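Long-range contact in peroxinectin A (Dictyostelium discoideum, PDB 6ERC), which uses hydrogen peroxide to oxidise phenolic donors and halides as a secreted haem peroxidase of the animal peroxidase family: residues P310-Y315 with L325-S330. Sequence-based numbering, arbitrary orientation.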
# COMPACT_ATOMS: atom_id res chain seq x y z
N PRO A 310 -0.86 -16.18 6.37
CA PRO A 310 -0.58 -16.10 7.81
C PRO A 310 0.88 -16.29 8.18
O PRO A 310 1.27 -15.86 9.28
CB PRO A 310 -1.44 -17.23 8.39
CG PRO A 310 -1.53 -18.23 7.29
CD PRO A 310 -1.49 -17.45 6.00
N PHE A 311 1.70 -16.90 7.33
CA PHE A 311 3.06 -17.24 7.70
C PHE A 311 4.06 -16.63 6.72
O PHE A 311 3.79 -16.50 5.52
CB PHE A 311 3.27 -18.75 7.75
CG PHE A 311 2.59 -19.40 8.92
CD1 PHE A 311 3.16 -19.36 10.18
CD2 PHE A 311 1.38 -20.06 8.76
CE1 PHE A 311 2.53 -19.95 11.26
CE2 PHE A 311 0.75 -20.66 9.83
CZ PHE A 311 1.33 -20.61 11.08
N MET A 312 5.21 -16.26 7.26
CA MET A 312 6.32 -15.70 6.50
C MET A 312 7.42 -16.75 6.45
O MET A 312 8.01 -17.09 7.48
CB MET A 312 6.80 -14.40 7.15
CG MET A 312 7.60 -13.50 6.25
SD MET A 312 7.42 -11.79 6.79
CE MET A 312 5.81 -11.41 6.13
N GLU A 313 7.68 -17.28 5.25
CA GLU A 313 8.60 -18.41 5.10
C GLU A 313 10.06 -17.95 5.08
O GLU A 313 10.39 -16.86 4.60
CB GLU A 313 8.29 -19.17 3.81
CG GLU A 313 6.96 -19.92 3.82
CD GLU A 313 6.97 -21.12 4.76
OE1 GLU A 313 8.07 -21.64 5.05
OE2 GLU A 313 5.88 -21.55 5.20
N TYR A 314 10.93 -18.81 5.61
CA TYR A 314 12.37 -18.61 5.60
C TYR A 314 13.03 -19.83 4.97
O TYR A 314 12.72 -20.97 5.33
CB TYR A 314 12.93 -18.42 7.02
CG TYR A 314 12.68 -17.06 7.61
CD1 TYR A 314 11.43 -16.69 8.07
CD2 TYR A 314 13.72 -16.14 7.74
CE1 TYR A 314 11.20 -15.45 8.63
CE2 TYR A 314 13.51 -14.89 8.29
CZ TYR A 314 12.25 -14.55 8.74
OH TYR A 314 12.03 -13.31 9.29
N TYR A 315 13.96 -19.58 4.05
CA TYR A 315 14.72 -20.65 3.42
C TYR A 315 16.21 -20.32 3.48
O TYR A 315 16.60 -19.15 3.42
CB TYR A 315 14.29 -20.86 1.96
CG TYR A 315 13.00 -21.63 1.82
CD1 TYR A 315 13.01 -23.02 1.69
CD2 TYR A 315 11.77 -20.98 1.82
CE1 TYR A 315 11.84 -23.73 1.57
CE2 TYR A 315 10.59 -21.69 1.70
CZ TYR A 315 10.63 -23.06 1.57
OH TYR A 315 9.46 -23.78 1.45
N LEU A 325 7.82 -17.83 10.12
CA LEU A 325 7.52 -16.75 11.04
C LEU A 325 6.06 -16.35 10.89
O LEU A 325 5.66 -15.94 9.79
CB LEU A 325 8.42 -15.55 10.77
CG LEU A 325 8.20 -14.30 11.63
CD1 LEU A 325 8.61 -14.55 13.07
CD2 LEU A 325 8.96 -13.12 11.05
N PRO A 326 5.23 -16.44 11.93
CA PRO A 326 3.83 -16.02 11.78
C PRO A 326 3.73 -14.50 11.69
O PRO A 326 4.46 -13.77 12.35
CB PRO A 326 3.16 -16.55 13.05
CG PRO A 326 4.26 -16.65 14.04
CD PRO A 326 5.49 -17.01 13.26
N ILE A 327 2.79 -14.04 10.85
CA ILE A 327 2.63 -12.61 10.60
C ILE A 327 2.53 -11.85 11.92
O ILE A 327 3.19 -10.82 12.11
CB ILE A 327 1.39 -12.37 9.72
CG1 ILE A 327 1.65 -12.85 8.29
CG2 ILE A 327 0.99 -10.89 9.72
CD1 ILE A 327 2.68 -12.05 7.51
N LYS A 328 1.70 -12.34 12.84
CA LYS A 328 1.42 -11.59 14.06
C LYS A 328 2.69 -11.33 14.87
O LYS A 328 2.74 -10.36 15.64
CB LYS A 328 0.38 -12.33 14.91
CG LYS A 328 0.71 -13.78 15.22
CD LYS A 328 -0.44 -14.45 15.97
CE LYS A 328 -0.16 -15.92 16.24
NZ LYS A 328 -0.18 -16.74 15.00
N PHE A 329 3.72 -12.15 14.72
CA PHE A 329 4.98 -11.93 15.41
C PHE A 329 5.95 -11.04 14.63
O PHE A 329 7.01 -10.70 15.16
CB PHE A 329 5.68 -13.27 15.71
CG PHE A 329 4.93 -14.16 16.67
CD1 PHE A 329 3.80 -13.71 17.34
CD2 PHE A 329 5.38 -15.44 16.92
CE1 PHE A 329 3.13 -14.54 18.22
CE2 PHE A 329 4.72 -16.27 17.80
CZ PHE A 329 3.59 -15.82 18.46
N SER A 330 5.61 -10.65 13.41
CA SER A 330 6.52 -9.89 12.56
C SER A 330 6.17 -8.41 12.47
O SER A 330 6.87 -7.67 11.77
CB SER A 330 6.54 -10.49 11.15
OG SER A 330 5.33 -10.22 10.46
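Tyr314 sets the CE1 edge of its ring obliquely across the Leu325 side chain: CE1 is 3.5 Å from Leu325 CB, which lies near the ring plane, while the phenol OH reaches Leu325 CD2. The same hydroxyl is hydrogen-bonded to Ala336 O. Met312 lies on the same face of the sheet as Leu325: its CB approaches Leu325 CB, and with CG anti to the backbone N (chi1 -161°) and a bend at chi3, the terminal CE comes to 3.5 Å from Ile327 CD1, the two side chains crossing at about a right angle. Helix 342-350 packs nearby, Leu344 touching both Met312 and Tyr314. Strands 311-315 and 321-326 form a two-stranded antiparallel beta hairpin, in which Met312 and Leu325 are the hydrogen-bonded pair: Met312 N meets Leu325 O at 2.6 Å and Leu325 N meets Met312 O at 2.7 Å. Phe311 and Pro326 make the adjoining non-hydrogen-bonded pair on the other face, where Phe311 CE1 lies 3.9 Å from Pro326 CB. Beyond it, Ile327 N donates to Pro310 O at 2.8 Å with a nearly straight N-H...O angle of 171°, extending the pairing as the chain turns out of the strand. Ile327 O accepts from both Ser330 N and Ser330 OG, closing this turn, and the Ile327 side chain lies about 5 Å from the haem.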